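Local coordinates for protein serine protease pet (PDB 4OM9) that is a secreted serine protease toxin of enteroaggregative Escherichia coli, an autotransporter passenger whose target in host cells is probably the cytoskeletal protein alpha-fodrin, at residues M3-A8 and T155-I160; D12-A17 and A168-A173; A17-V22 and P48-A53; G26-K31 and A44-D49; I160-T165 and V541-R546. One frame throughout, in Å; residues are numbered along the deposited sequence.

Overall arrangement
Contacts 1 to 4 tie the N-terminal run of the chain, residues 3-53, into the protease-like part of the passenger domain, and contact 5 joins that part to helix 543-550. Contacts 1 and 2 touch, their centres about 12 Å apart, where Met3 SD packs on the helix 10-17 side chain Tyr13. Contacts 2 and 3 share Ala17 and lie about 8 Å apart between centres, so the end of the helix passes into the loop of contact 3; contact 4 then continues along the same loop, sharing Pro48 and Asp49 with contact 3. Contact 5 shares Ile160 with contact 1 and reaches about 375 residues further on. Contacts 4 and 5 mark the extremes, about 30 Å apart between centres.

Contact 1: residues M3-A8 and T155-I160; sequences MDISKA and TTFSGI
Met3 and Phe157 lie alongside each other and point the same way. The thioether reaches the ring obliquely: Met3 SD sits 4.7 Å from the Phe157 ring centroid, a Met-aromatic contact. The bend about the SD bond (chi3 -62°) brings the terminal methyl in, so that Met3 CE lies 3.4 Å from Phe157 CE1 and also touches the methyl CG2 of Thr155. Ile5 meets the edge of the same ring: its CG2 stands 3.9 Å from Phe157 CD1, while its CD1 packs on Phe157 CB.

The backbones run nearly alike, and they exchange two bonds. Met3 N donates to Thr156 O (2.9 Å), and Ser158 N donates almost straight to Met3 O (2.7 Å). A third bond uses a side chain, Ile5 N giving its hydrogen to Ser158 OG at 2.8 Å. Next to it, Asp4 OD1 accepts from Ser6 N, which closes an Asx turn, and from Ser6 OG on the same face of the carboxylate, while Asp4 OD2 makes a salt bridge with Lys236. Met3 also touches Tyr13, and Ile5 Ala10, of helix 10-17.

Phe157 opens a type I' turn that ends at Ile160. The arrangement is thus a short parallel bridge, in which the N-terminal residues line up along the first strand of a tight two-residue beta hairpin.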
# COMPACT_ATOMS: atom_id res chain seq x y z
N MET A 3 18.91 3.46 -28.50
CA MET A 3 18.65 2.41 -27.51
C MET A 3 18.55 1.01 -28.13
O MET A 3 17.84 0.79 -29.12
CB MET A 3 17.35 2.72 -26.75
CG MET A 3 17.52 3.55 -25.49
SD MET A 3 15.94 4.23 -24.86
CE MET A 3 15.43 5.27 -26.23
N ASP A 4 19.24 0.06 -27.53
CA ASP A 4 19.18 -1.32 -28.00
C ASP A 4 18.19 -2.16 -27.18
O ASP A 4 18.41 -2.44 -26.00
CB ASP A 4 20.58 -1.94 -27.95
CG ASP A 4 20.61 -3.39 -28.37
OD1 ASP A 4 19.62 -3.90 -28.94
OD2 ASP A 4 21.65 -4.03 -28.12
N ILE A 5 17.11 -2.59 -27.83
CA ILE A 5 16.09 -3.36 -27.15
C ILE A 5 16.09 -4.84 -27.54
O ILE A 5 15.07 -5.51 -27.48
CB ILE A 5 14.69 -2.75 -27.41
CG1 ILE A 5 14.32 -2.81 -28.89
CG2 ILE A 5 14.66 -1.30 -26.92
CD1 ILE A 5 12.84 -2.51 -29.19
N SER A 6 17.27 -5.35 -27.92
CA SER A 6 17.38 -6.76 -28.28
C SER A 6 17.31 -7.62 -27.03
O SER A 6 16.78 -8.73 -27.05
CB SER A 6 18.69 -7.04 -29.05
OG SER A 6 19.85 -6.75 -28.28
N LYS A 7 17.86 -7.10 -25.94
CA LYS A 7 17.79 -7.78 -24.66
C LYS A 7 16.73 -7.12 -23.80
O LYS A 7 15.78 -7.77 -23.35
CB LYS A 7 19.13 -7.75 -23.94
CG LYS A 7 20.16 -8.75 -24.48
CD LYS A 7 20.87 -8.21 -25.70
CE LYS A 7 21.98 -9.16 -26.16
NZ LYS A 7 23.06 -9.33 -25.14
N ALA A 8 16.89 -5.82 -23.57
CA ALA A 8 16.06 -5.08 -22.63
C ALA A 8 14.77 -4.63 -23.29
O ALA A 8 14.72 -4.42 -24.49
CB ALA A 8 16.81 -3.89 -22.08
N THR A 155 15.21 9.91 -30.72
CA THR A 155 15.03 8.67 -30.00
C THR A 155 14.78 7.49 -30.93
O THR A 155 13.98 7.56 -31.85
CB THR A 155 13.89 8.82 -28.98
OG1 THR A 155 14.30 9.71 -27.94
CG2 THR A 155 13.52 7.47 -28.35
N THR A 156 15.48 6.40 -30.65
CA THR A 156 15.42 5.21 -31.48
C THR A 156 15.48 3.97 -30.61
O THR A 156 16.23 3.94 -29.63
CB THR A 156 16.59 5.15 -32.50
OG1 THR A 156 16.65 6.38 -33.23
CG2 THR A 156 16.39 4.01 -33.48
N PHE A 157 14.70 2.96 -30.98
CA PHE A 157 14.67 1.67 -30.29
C PHE A 157 15.02 0.57 -31.30
O PHE A 157 14.17 0.20 -32.10
CB PHE A 157 13.28 1.37 -29.68
CG PHE A 157 12.81 2.39 -28.68
CD1 PHE A 157 13.19 2.30 -27.35
CD2 PHE A 157 11.98 3.44 -29.06
CE1 PHE A 157 12.74 3.24 -26.41
CE2 PHE A 157 11.53 4.39 -28.13
CZ PHE A 157 11.92 4.29 -26.81
N SER A 158 16.25 0.06 -31.23
CA SER A 158 16.76 -0.94 -32.19
C SER A 158 16.22 -0.75 -33.59
O SER A 158 15.51 -1.61 -34.11
CB SER A 158 16.43 -2.37 -31.73
OG SER A 158 17.24 -2.75 -30.64
N GLY A 159 16.52 0.40 -34.19
CA GLY A 159 16.14 0.61 -35.57
C GLY A 159 14.69 1.01 -35.77
O GLY A 159 14.24 1.14 -36.90
N ILE A 160 13.95 1.18 -34.69
CA ILE A 160 12.65 1.84 -34.78
C ILE A 160 12.87 3.33 -34.54
O ILE A 160 13.29 3.74 -33.46
CB ILE A 160 11.63 1.29 -33.77
CG1 ILE A 160 11.27 -0.16 -34.11
CG2 ILE A 160 10.39 2.16 -33.76
CD1 ILE A 160 10.23 -0.75 -33.17

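Contact 2: residues D12-A17 and A168-A173; sequences DYLDLA and ADLLSA
Ala17 and Ala173 meet at the apolar centre, their CB atoms 3.8 Å apart, small enough for helix and strand backbones to come close. Leu16 closes one side, its CG lying 3.5 Å from Ala173 CB. On the other side Leu171, with CG turned anti to its backbone N (chi1 -168°), brings that atom to 4.1 Å from Ala17 CB. Leu14 reaches further along the segment 168-173, setting CD1 3.8 Å from Ser172 CB, with CD2 4.4 Å from Leu170 CD2.

Beyond these side chains the backbone takes over. Ala173 N donates to Tyr13 O (3.2 Å), from above the carbonyl plane. The same oxygen accepts the helical bond from Ala17 N on the opposite face, so a carbonyl of the last helical turn serves both helix and strand. The Tyr13 ring turns its edge to Ala173 O, and its hydroxyl is held by Thr200 N and by Asp4 O. At the polar edge, Ser172 OG bonds to Asn201, and Gln18 NE2 reaches the carbonyls of Asp169 and Leu171.

The whole is a buried helix-on-strand packing: the end of helix 10-17 sits on the start of strand 172-185, part of the antiparallel beta structure of a PA-clan, chymotrypsin-like protease domain.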
# COMPACT_ATOMS: atom_id res chain seq x y z
N ASP A 12 12.12 -0.11 -20.34
CA ASP A 12 13.11 -0.21 -19.27
C ASP A 12 14.05 1.01 -19.20
O ASP A 12 14.36 1.49 -18.11
CB ASP A 12 13.92 -1.49 -19.42
CG ASP A 12 13.10 -2.73 -19.13
OD1 ASP A 12 12.10 -2.61 -18.39
OD2 ASP A 12 13.46 -3.83 -19.61
N TYR A 13 14.51 1.49 -20.35
CA TYR A 13 15.36 2.67 -20.38
C TYR A 13 14.61 3.89 -19.85
O TYR A 13 15.20 4.74 -19.19
CB TYR A 13 15.86 2.95 -21.79
CG TYR A 13 16.80 1.90 -22.35
CD1 TYR A 13 18.17 1.97 -22.10
CD2 TYR A 13 16.33 0.85 -23.14
CE1 TYR A 13 19.05 1.01 -22.61
CE2 TYR A 13 17.18 -0.11 -23.65
CZ TYR A 13 18.55 -0.02 -23.39
OH TYR A 13 19.41 -0.97 -23.90
N LEU A 14 13.33 3.96 -20.16
CA LEU A 14 12.46 5.07 -19.76
C LEU A 14 12.15 5.03 -18.27
O LEU A 14 12.18 6.06 -17.60
CB LEU A 14 11.17 5.03 -20.55
CG LEU A 14 11.10 5.68 -21.93
CD1 LEU A 14 12.38 5.59 -22.67
CD2 LEU A 14 10.00 5.06 -22.75
N ASP A 15 11.84 3.83 -17.77
CA ASP A 15 11.54 3.64 -16.35
C ASP A 15 12.71 4.15 -15.50
O ASP A 15 12.51 4.79 -14.47
CB ASP A 15 11.27 2.16 -16.02
CG ASP A 15 9.79 1.79 -16.07
OD1 ASP A 15 8.93 2.67 -16.23
OD2 ASP A 15 9.48 0.57 -15.96
N LEU A 16 13.93 3.84 -15.94
CA LEU A 16 15.12 4.21 -15.19
C LEU A 16 15.31 5.73 -15.17
O LEU A 16 15.63 6.29 -14.13
CB LEU A 16 16.37 3.54 -15.78
CG LEU A 16 17.73 3.88 -15.18
CD1 LEU A 16 17.75 3.73 -13.66
CD2 LEU A 16 18.81 3.00 -15.80
N ALA A 17 15.11 6.37 -16.32
CA ALA A 17 15.37 7.80 -16.42
C ALA A 17 14.31 8.57 -15.65
O ALA A 17 14.58 9.65 -15.14
CB ALA A 17 15.38 8.26 -17.89
N ALA A 168 9.52 14.68 -23.24
CA ALA A 168 9.65 14.36 -21.83
C ALA A 168 9.26 12.90 -21.55
O ALA A 168 9.91 12.22 -20.74
CB ALA A 168 8.78 15.33 -20.98
N ASP A 169 8.19 12.43 -22.20
CA ASP A 169 7.80 11.02 -22.08
C ASP A 169 8.97 10.07 -22.43
O ASP A 169 9.13 8.99 -21.87
CB ASP A 169 6.62 10.70 -22.99
CG ASP A 169 5.36 11.46 -22.62
OD1 ASP A 169 5.13 11.74 -21.43
OD2 ASP A 169 4.59 11.78 -23.55
N LEU A 170 9.80 10.49 -23.38
CA LEU A 170 10.86 9.62 -23.89
C LEU A 170 12.19 9.82 -23.18
O LEU A 170 13.21 9.31 -23.61
CB LEU A 170 11.03 9.83 -25.38
CG LEU A 170 9.78 9.47 -26.17
CD1 LEU A 170 9.97 9.82 -27.63
CD2 LEU A 170 9.52 7.97 -25.99
N LEU A 171 12.18 10.57 -22.09
CA LEU A 171 13.38 10.73 -21.29
C LEU A 171 13.98 9.35 -20.98
O LEU A 171 13.34 8.52 -20.33
CB LEU A 171 13.10 11.51 -20.00
CG LEU A 171 14.35 11.96 -19.25
CD1 LEU A 171 15.02 13.18 -19.92
CD2 LEU A 171 14.04 12.21 -17.80
N SER A 172 15.20 9.11 -21.45
CA SER A 172 15.80 7.77 -21.36
C SER A 172 17.21 7.74 -20.72
O SER A 172 17.97 8.69 -20.83
CB SER A 172 15.84 7.14 -22.75
OG SER A 172 16.63 7.90 -23.64
N ALA A 173 17.55 6.64 -20.08
CA ALA A 173 18.75 6.58 -19.26
C ALA A 173 19.86 5.79 -19.92
O ALA A 173 19.61 4.79 -20.59
CB ALA A 173 18.43 6.00 -17.93

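Contact 3: residues A17-V22 and P48-A53; sequences AQNKGV and PDFSSA
Asn19 grips two backbone groups of the segment 48-53 with the two ends of its amide. Asn19 OD1 accepts from Phe50 N at 2.9 Å, in the carbonyl plane and on a lone pair, and Asn19 ND2 donates to Pro48 O, also at 2.9 Å and nearly along that carbonyl's axis. The amide therefore spans Asp49 and fixes the backbone on both sides of it. Two things put the amide there: Asn19 has left-handed backbone angles just after the helix ends, and its CG stands anti to the carbonyl carbon (chi1 -73°). ND2 has a second acceptor in Phe23 O, so the amide's rotation is set by three bonds.

Phe50 crosses Asn19 at about a right angle, yet its ring lies only 16° from the amide plane. Pro48 CB sits above one face of that ring, offset toward the rim. Phe50 CB packs 3.4 Å from Ala17 O, the carbonyl at the end of the helix. A water donates to Ala17 O at 3.0 Å and, weakly, to Phe50 O.

With CG anti to the backbone N (chi1 -177°), Asp49 turns OD1 to Ser51 N (2.7 Å), an Asx turn. A type I turn from Phe50 to Ala53 follows.

Around the contact, Phe50 touches Leu16 of helix 10-17 and Phe148 and Val150 of strand 143-151, with Pro48 also on Phe148. The loop leaving the helix is in this way stitched to the loop that leads into strand 60-63.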
# COMPACT_ATOMS: atom_id res chain seq x y z
N ALA A 17 15.11 6.37 -16.32
CA ALA A 17 15.37 7.80 -16.42
C ALA A 17 14.31 8.57 -15.65
O ALA A 17 14.58 9.65 -15.14
CB ALA A 17 15.38 8.26 -17.89
N GLN A 18 13.12 8.01 -15.53
CA GLN A 18 12.01 8.77 -14.98
C GLN A 18 11.67 8.27 -13.59
O GLN A 18 10.63 8.64 -13.03
CB GLN A 18 10.82 8.69 -15.95
CG GLN A 18 11.23 9.16 -17.36
CD GLN A 18 10.16 8.94 -18.39
OE1 GLN A 18 8.96 9.01 -18.10
NE2 GLN A 18 10.59 8.68 -19.63
N ASN A 19 12.57 7.45 -13.03
CA ASN A 19 12.40 6.90 -11.69
C ASN A 19 11.03 6.23 -11.50
O ASN A 19 10.33 6.44 -10.51
CB ASN A 19 12.61 7.99 -10.63
CG ASN A 19 14.06 8.39 -10.48
OD1 ASN A 19 14.40 9.57 -10.57
ND2 ASN A 19 14.93 7.42 -10.24
N LYS A 20 10.67 5.40 -12.48
CA LYS A 20 9.43 4.65 -12.49
C LYS A 20 9.69 3.16 -12.30
O LYS A 20 10.81 2.69 -12.47
CB LYS A 20 8.70 4.90 -13.81
CG LYS A 20 8.30 6.36 -14.05
CD LYS A 20 7.05 6.70 -13.26
CE LYS A 20 6.71 8.17 -13.35
NZ LYS A 20 5.66 8.53 -12.36
N GLY A 21 8.65 2.41 -11.93
CA GLY A 21 8.73 0.97 -11.81
C GLY A 21 9.67 0.49 -10.72
O GLY A 21 9.47 0.82 -9.56
N VAL A 22 10.70 -0.28 -11.10
CA VAL A 22 11.66 -0.77 -10.11
C VAL A 22 12.76 0.24 -9.81
O VAL A 22 13.60 -0.01 -8.95
CB VAL A 22 12.36 -2.08 -10.54
CG1 VAL A 22 11.34 -3.25 -10.65
CG2 VAL A 22 13.19 -1.87 -11.82
N PRO A 48 19.90 6.60 -8.90
CA PRO A 48 19.91 8.06 -8.75
C PRO A 48 18.51 8.64 -8.69
O PRO A 48 17.55 8.00 -9.12
CB PRO A 48 20.63 8.55 -10.01
CG PRO A 48 21.42 7.35 -10.50
CD PRO A 48 20.59 6.15 -10.12
N ASP A 49 18.39 9.85 -8.14
CA ASP A 49 17.19 10.64 -8.30
C ASP A 49 17.43 11.53 -9.51
O ASP A 49 18.26 12.45 -9.47
CB ASP A 49 16.88 11.45 -7.04
CG ASP A 49 15.57 12.25 -7.15
OD1 ASP A 49 15.24 12.75 -8.25
OD2 ASP A 49 14.88 12.39 -6.12
N PHE A 50 16.71 11.27 -10.58
CA PHE A 50 16.86 12.08 -11.78
C PHE A 50 15.93 13.30 -11.87
O PHE A 50 15.78 13.89 -12.95
CB PHE A 50 16.65 11.22 -13.01
CG PHE A 50 17.64 10.12 -13.14
CD1 PHE A 50 19.00 10.41 -13.25
CD2 PHE A 50 17.23 8.78 -13.16
CE1 PHE A 50 19.92 9.39 -13.38
CE2 PHE A 50 18.16 7.76 -13.31
CZ PHE A 50 19.50 8.06 -13.42
N SER A 51 15.31 13.72 -10.77
CA SER A 51 14.34 14.81 -10.89
C SER A 51 14.99 16.20 -11.09
O SER A 51 14.28 17.15 -11.38
CB SER A 51 13.41 14.84 -9.68
OG SER A 51 14.14 14.90 -8.47
N SER A 52 16.31 16.33 -11.01
CA SER A 52 16.96 17.63 -11.31
C SER A 52 17.10 17.89 -12.82
O SER A 52 17.39 19.02 -13.26
CB SER A 52 18.33 17.71 -10.65
OG SER A 52 18.23 17.44 -9.26
N ALA A 53 16.88 16.85 -13.62
CA ALA A 53 16.90 16.97 -15.08
C ALA A 53 15.71 17.79 -15.59
O ALA A 53 14.60 17.67 -15.08
CB ALA A 53 16.91 15.57 -15.75
O HOH W 1 13.15 12.14 -14.20

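Contact 4: residues G26-K31 and A44-D49; sequences GSTHVK and ALPVPD
Gly26 and Val47 join two irregular loops, one leading into strand 31-32 and the other running from strand 40-41 toward strand 60-63, which pass each other in opposing directions. The pairing is chiefly backbone to backbone. Gly26 N donates to Val47 O at 2.9 Å, in the carbonyl plane and on a lone pair; Val47 N in turn donates to Ser27 O (2.9 Å), approaching from above the carbonyl plane. Ser27 O also receives a CA-H contact from Pro46, with Pro46 CA 3.4 Å away. Gly26 has backbone angles at which a CB would jam against the preceding carbonyl.

Side chains fill in around these bonds. Val47 and Val30 cross at about a right angle, with their CG2 methyls 3.9 Å apart, and Val47 CG2 also rests on Ser27 O. The pyrrolidine ring of Pro46 lies against Gly26, its CB 3.6 Å from Gly26 O, while Thr28 CG2 touches Pro46 CA. A water donates to Leu45 O at 3.1 Å and accepts weakly from Val30 N. Pro46 O accepts from Trp222 NE1.

Chemically, then, Val47 is held through both its peptide N and its O, and its apolar end is buried against Val30, whereas the flanks of the contact toward Ala44 and His29 are solvent-facing.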
# COMPACT_ATOMS: atom_id res chain seq x y z
N GLY A 26 17.01 5.58 -4.90
CA GLY A 26 17.63 4.92 -3.77
C GLY A 26 17.52 3.40 -3.79
O GLY A 26 18.09 2.73 -2.92
N SER A 27 16.79 2.85 -4.76
CA SER A 27 16.66 1.40 -4.88
C SER A 27 18.01 0.73 -5.11
O SER A 27 18.72 1.05 -6.07
CB SER A 27 15.71 1.03 -6.02
OG SER A 27 14.40 1.45 -5.76
N THR A 28 18.37 -0.19 -4.24
CA THR A 28 19.59 -0.96 -4.40
C THR A 28 19.29 -2.34 -5.00
O THR A 28 18.14 -2.79 -4.96
CB THR A 28 20.32 -1.14 -3.07
OG1 THR A 28 19.49 -1.89 -2.18
CG2 THR A 28 20.63 0.21 -2.45
N HIS A 29 20.32 -3.00 -5.54
CA HIS A 29 20.24 -4.39 -6.00
C HIS A 29 19.15 -4.59 -7.04
O HIS A 29 18.39 -5.56 -6.98
CB HIS A 29 19.99 -5.33 -4.83
CG HIS A 29 21.19 -5.54 -3.96
ND1 HIS A 29 22.39 -4.91 -4.20
CD2 HIS A 29 21.38 -6.33 -2.88
CE1 HIS A 29 23.27 -5.29 -3.28
NE2 HIS A 29 22.69 -6.15 -2.48
N VAL A 30 19.08 -3.68 -8.00
CA VAL A 30 18.04 -3.72 -9.01
C VAL A 30 18.46 -4.63 -10.16
O VAL A 30 19.58 -4.52 -10.67
CB VAL A 30 17.73 -2.30 -9.56
CG1 VAL A 30 16.61 -2.33 -10.59
CG2 VAL A 30 17.36 -1.35 -8.42
N LYS A 31 17.58 -5.53 -10.56
CA LYS A 31 17.82 -6.30 -11.76
C LYS A 31 16.55 -6.31 -12.62
O LYS A 31 15.44 -6.13 -12.11
CB LYS A 31 18.27 -7.73 -11.43
CG LYS A 31 17.20 -8.66 -10.89
CD LYS A 31 17.66 -10.11 -10.92
CE LYS A 31 17.82 -10.70 -9.52
NZ LYS A 31 18.85 -9.99 -8.71
N ALA A 44 25.85 -2.40 -7.97
CA ALA A 44 25.48 -2.32 -6.57
C ALA A 44 25.57 -0.88 -6.08
O ALA A 44 26.50 -0.51 -5.37
CB ALA A 44 26.38 -3.21 -5.73
N LEU A 45 24.59 -0.08 -6.50
CA LEU A 45 24.46 1.31 -6.06
C LEU A 45 22.99 1.63 -5.92
O LEU A 45 22.16 0.94 -6.50
CB LEU A 45 25.11 2.26 -7.07
CG LEU A 45 26.60 2.13 -7.42
CD1 LEU A 45 26.93 3.09 -8.53
CD2 LEU A 45 27.50 2.39 -6.22
N PRO A 46 22.64 2.68 -5.15
CA PRO A 46 21.25 3.13 -5.20
C PRO A 46 20.94 3.76 -6.55
O PRO A 46 21.84 4.35 -7.15
CB PRO A 46 21.17 4.18 -4.08
CG PRO A 46 22.39 3.97 -3.25
CD PRO A 46 23.44 3.45 -4.18
N VAL A 47 19.71 3.63 -7.02
CA VAL A 47 19.29 4.34 -8.22
C VAL A 47 19.34 5.84 -7.96
O VAL A 47 18.89 6.30 -6.92
CB VAL A 47 17.87 3.93 -8.67
CG1 VAL A 47 17.42 4.73 -9.88
CG2 VAL A 47 17.82 2.44 -8.97
N PRO A 48 19.90 6.60 -8.90
CA PRO A 48 19.91 8.06 -8.75
C PRO A 48 18.51 8.64 -8.69
O PRO A 48 17.55 8.00 -9.12
CB PRO A 48 20.63 8.55 -10.01
CG PRO A 48 21.42 7.35 -10.50
CD PRO A 48 20.59 6.15 -10.12
N ASP A 49 18.39 9.85 -8.14
CA ASP A 49 17.19 10.64 -8.30
C ASP A 49 17.43 11.53 -9.51
O ASP A 49 18.26 12.45 -9.47
CB ASP A 49 16.88 11.45 -7.04
CG ASP A 49 15.57 12.25 -7.15
OD1 ASP A 49 15.24 12.75 -8.25
OD2 ASP A 49 14.88 12.39 -6.12
O HOH W 2 21.11 -1.01 -8.61

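Contact 5: residues I160-T165 and V541-R546; sequences IKTSQT and VDWVTR
Thr162 lies over one face of the Trp543 indole and makes a CH-pi contact: Thr162 CB is 3.7 Å from the centroid of the five-membered ring and only 17° off its normal. Its methyl extends over the benzene half, with Thr162 CG2 3.5 Å from Trp543 CE3. Val544 CG2 covers the opposite face, so the indole is sandwiched between two aliphatic groups. Trp543 has CG between its backbone N and carbonyl carbon (chi1 61°), which sets the indole between Val544 and Thr162.

The remaining contacts are van der Waals packing. Gln164 brings CG to 3.9 Å from Trp543 CZ2, with its amide plane 14° from that of the indole. Ile160 meets Arg546 instead, about one turn further on, placing CD1 3.9 Å from Arg546 CB and also on that residue's carbonyl.

No hydrogen bond crosses between the segments; the polar atoms find partners within each segment or outside both. Thr162 OG1 accepts from Gln164 N (2.8 Å), closing an ST turn, and is also bonded to Thr155 O. Gln164 NE2 folds back to donate to Thr162 O. On the other side Asp542 is the N-cap, its OD1 taking the hydrogen of Val544 N at 3.0 Å, while OD2 forms a salt bridge with Arg527. Arg546 NE donates to Val541 O at 3.0 Å.

Helix 543-550 thus leans on the hairpin of strands 156-157 and 160-161: its Ile547 meets Phe157, Leu170 from the loop before strand 172-185 touches the far end of the Trp543 ring, and Asn532 touches Trp543.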
# COMPACT_ATOMS: atom_id res chain seq x y z
N ILE A 160 13.95 1.18 -34.69
CA ILE A 160 12.65 1.84 -34.78
C ILE A 160 12.87 3.33 -34.54
O ILE A 160 13.29 3.74 -33.46
CB ILE A 160 11.63 1.29 -33.77
CG1 ILE A 160 11.27 -0.16 -34.11
CG2 ILE A 160 10.39 2.16 -33.76
CD1 ILE A 160 10.23 -0.75 -33.17
N LYS A 161 12.62 4.12 -35.57
CA LYS A 161 12.84 5.56 -35.50
C LYS A 161 11.56 6.28 -35.14
O LYS A 161 10.60 6.30 -35.92
CB LYS A 161 13.40 6.09 -36.82
CG LYS A 161 14.42 5.16 -37.46
CD LYS A 161 14.97 5.70 -38.78
CE LYS A 161 16.15 6.62 -38.56
NZ LYS A 161 16.87 6.95 -39.83
N THR A 162 11.54 6.86 -33.95
CA THR A 162 10.41 7.66 -33.48
C THR A 162 10.42 9.04 -34.11
O THR A 162 9.37 9.68 -34.23
CB THR A 162 10.45 7.83 -31.96
OG1 THR A 162 11.41 8.84 -31.64
CG2 THR A 162 10.86 6.52 -31.31
N SER A 163 11.61 9.49 -34.50
CA SER A 163 11.84 10.84 -34.99
C SER A 163 11.43 11.87 -33.95
O SER A 163 11.08 13.00 -34.29
CB SER A 163 11.10 11.08 -36.31
OG SER A 163 11.84 10.55 -37.40
N GLN A 164 11.47 11.47 -32.69
CA GLN A 164 11.08 12.37 -31.62
C GLN A 164 12.31 12.89 -30.87
O GLN A 164 13.13 12.10 -30.40
CB GLN A 164 10.14 11.67 -30.64
CG GLN A 164 8.83 11.14 -31.24
CD GLN A 164 7.97 12.23 -31.84
OE1 GLN A 164 7.63 13.21 -31.18
NE2 GLN A 164 7.62 12.06 -33.11
N THR A 165 12.42 14.21 -30.76
CA THR A 165 13.49 14.79 -29.96
C THR A 165 12.88 15.69 -28.89
O THR A 165 11.84 16.32 -29.11
CB THR A 165 14.50 15.58 -30.82
OG1 THR A 165 14.72 14.89 -32.05
CG2 THR A 165 15.82 15.71 -30.10
N VAL A 541 3.26 3.10 -40.29
CA VAL A 541 2.82 2.65 -38.97
C VAL A 541 3.42 3.49 -37.84
O VAL A 541 4.60 3.85 -37.87
CB VAL A 541 3.20 1.16 -38.72
CG1 VAL A 541 2.56 0.67 -37.43
CG2 VAL A 541 2.77 0.28 -39.89
N ASP A 542 2.57 3.82 -36.87
CA ASP A 542 2.96 4.56 -35.67
C ASP A 542 4.12 3.86 -34.97
O ASP A 542 4.07 2.64 -34.74
CB ASP A 542 1.77 4.69 -34.73
CG ASP A 542 1.95 5.76 -33.68
OD1 ASP A 542 3.11 6.05 -33.28
OD2 ASP A 542 0.93 6.32 -33.24
N TRP A 543 5.15 4.62 -34.63
CA TRP A 543 6.31 4.05 -33.97
C TRP A 543 5.92 3.45 -32.62
O TRP A 543 6.53 2.49 -32.15
CB TRP A 543 7.41 5.10 -33.80
CG TRP A 543 7.05 6.30 -32.96
CD1 TRP A 543 6.53 7.48 -33.40
CD2 TRP A 543 7.18 6.43 -31.54
NE1 TRP A 543 6.34 8.34 -32.35
CE2 TRP A 543 6.74 7.73 -31.20
CE3 TRP A 543 7.63 5.58 -30.52
CZ2 TRP A 543 6.74 8.20 -29.88
CZ3 TRP A 543 7.63 6.05 -29.22
CH2 TRP A 543 7.19 7.35 -28.91
N VAL A 544 4.90 4.04 -32.00
CA VAL A 544 4.32 3.51 -30.78
C VAL A 544 3.79 2.09 -31.01
O VAL A 544 4.08 1.17 -30.23
CB VAL A 544 3.20 4.43 -30.28
CG1 VAL A 544 2.39 3.77 -29.15
CG2 VAL A 544 3.79 5.74 -29.82
N THR A 545 3.02 1.93 -32.08
CA THR A 545 2.54 0.61 -32.51
C THR A 545 3.72 -0.31 -32.84
O THR A 545 3.70 -1.51 -32.54
CB THR A 545 1.61 0.73 -33.75
OG1 THR A 545 0.45 1.51 -33.43
CG2 THR A 545 1.17 -0.64 -34.27
N ARG A 546 4.76 0.24 -33.45
CA ARG A 546 5.90 -0.57 -33.90
C ARG A 546 6.65 -1.16 -32.71
O ARG A 546 7.08 -2.33 -32.75
CB ARG A 546 6.84 0.24 -34.78
CG ARG A 546 6.27 0.61 -36.13
CD ARG A 546 7.38 1.01 -37.12
NE ARG A 546 6.83 1.80 -38.21
CZ ARG A 546 7.47 2.10 -39.33
NH1 ARG A 546 8.70 1.65 -39.56
NH2 ARG A 546 6.85 2.84 -40.24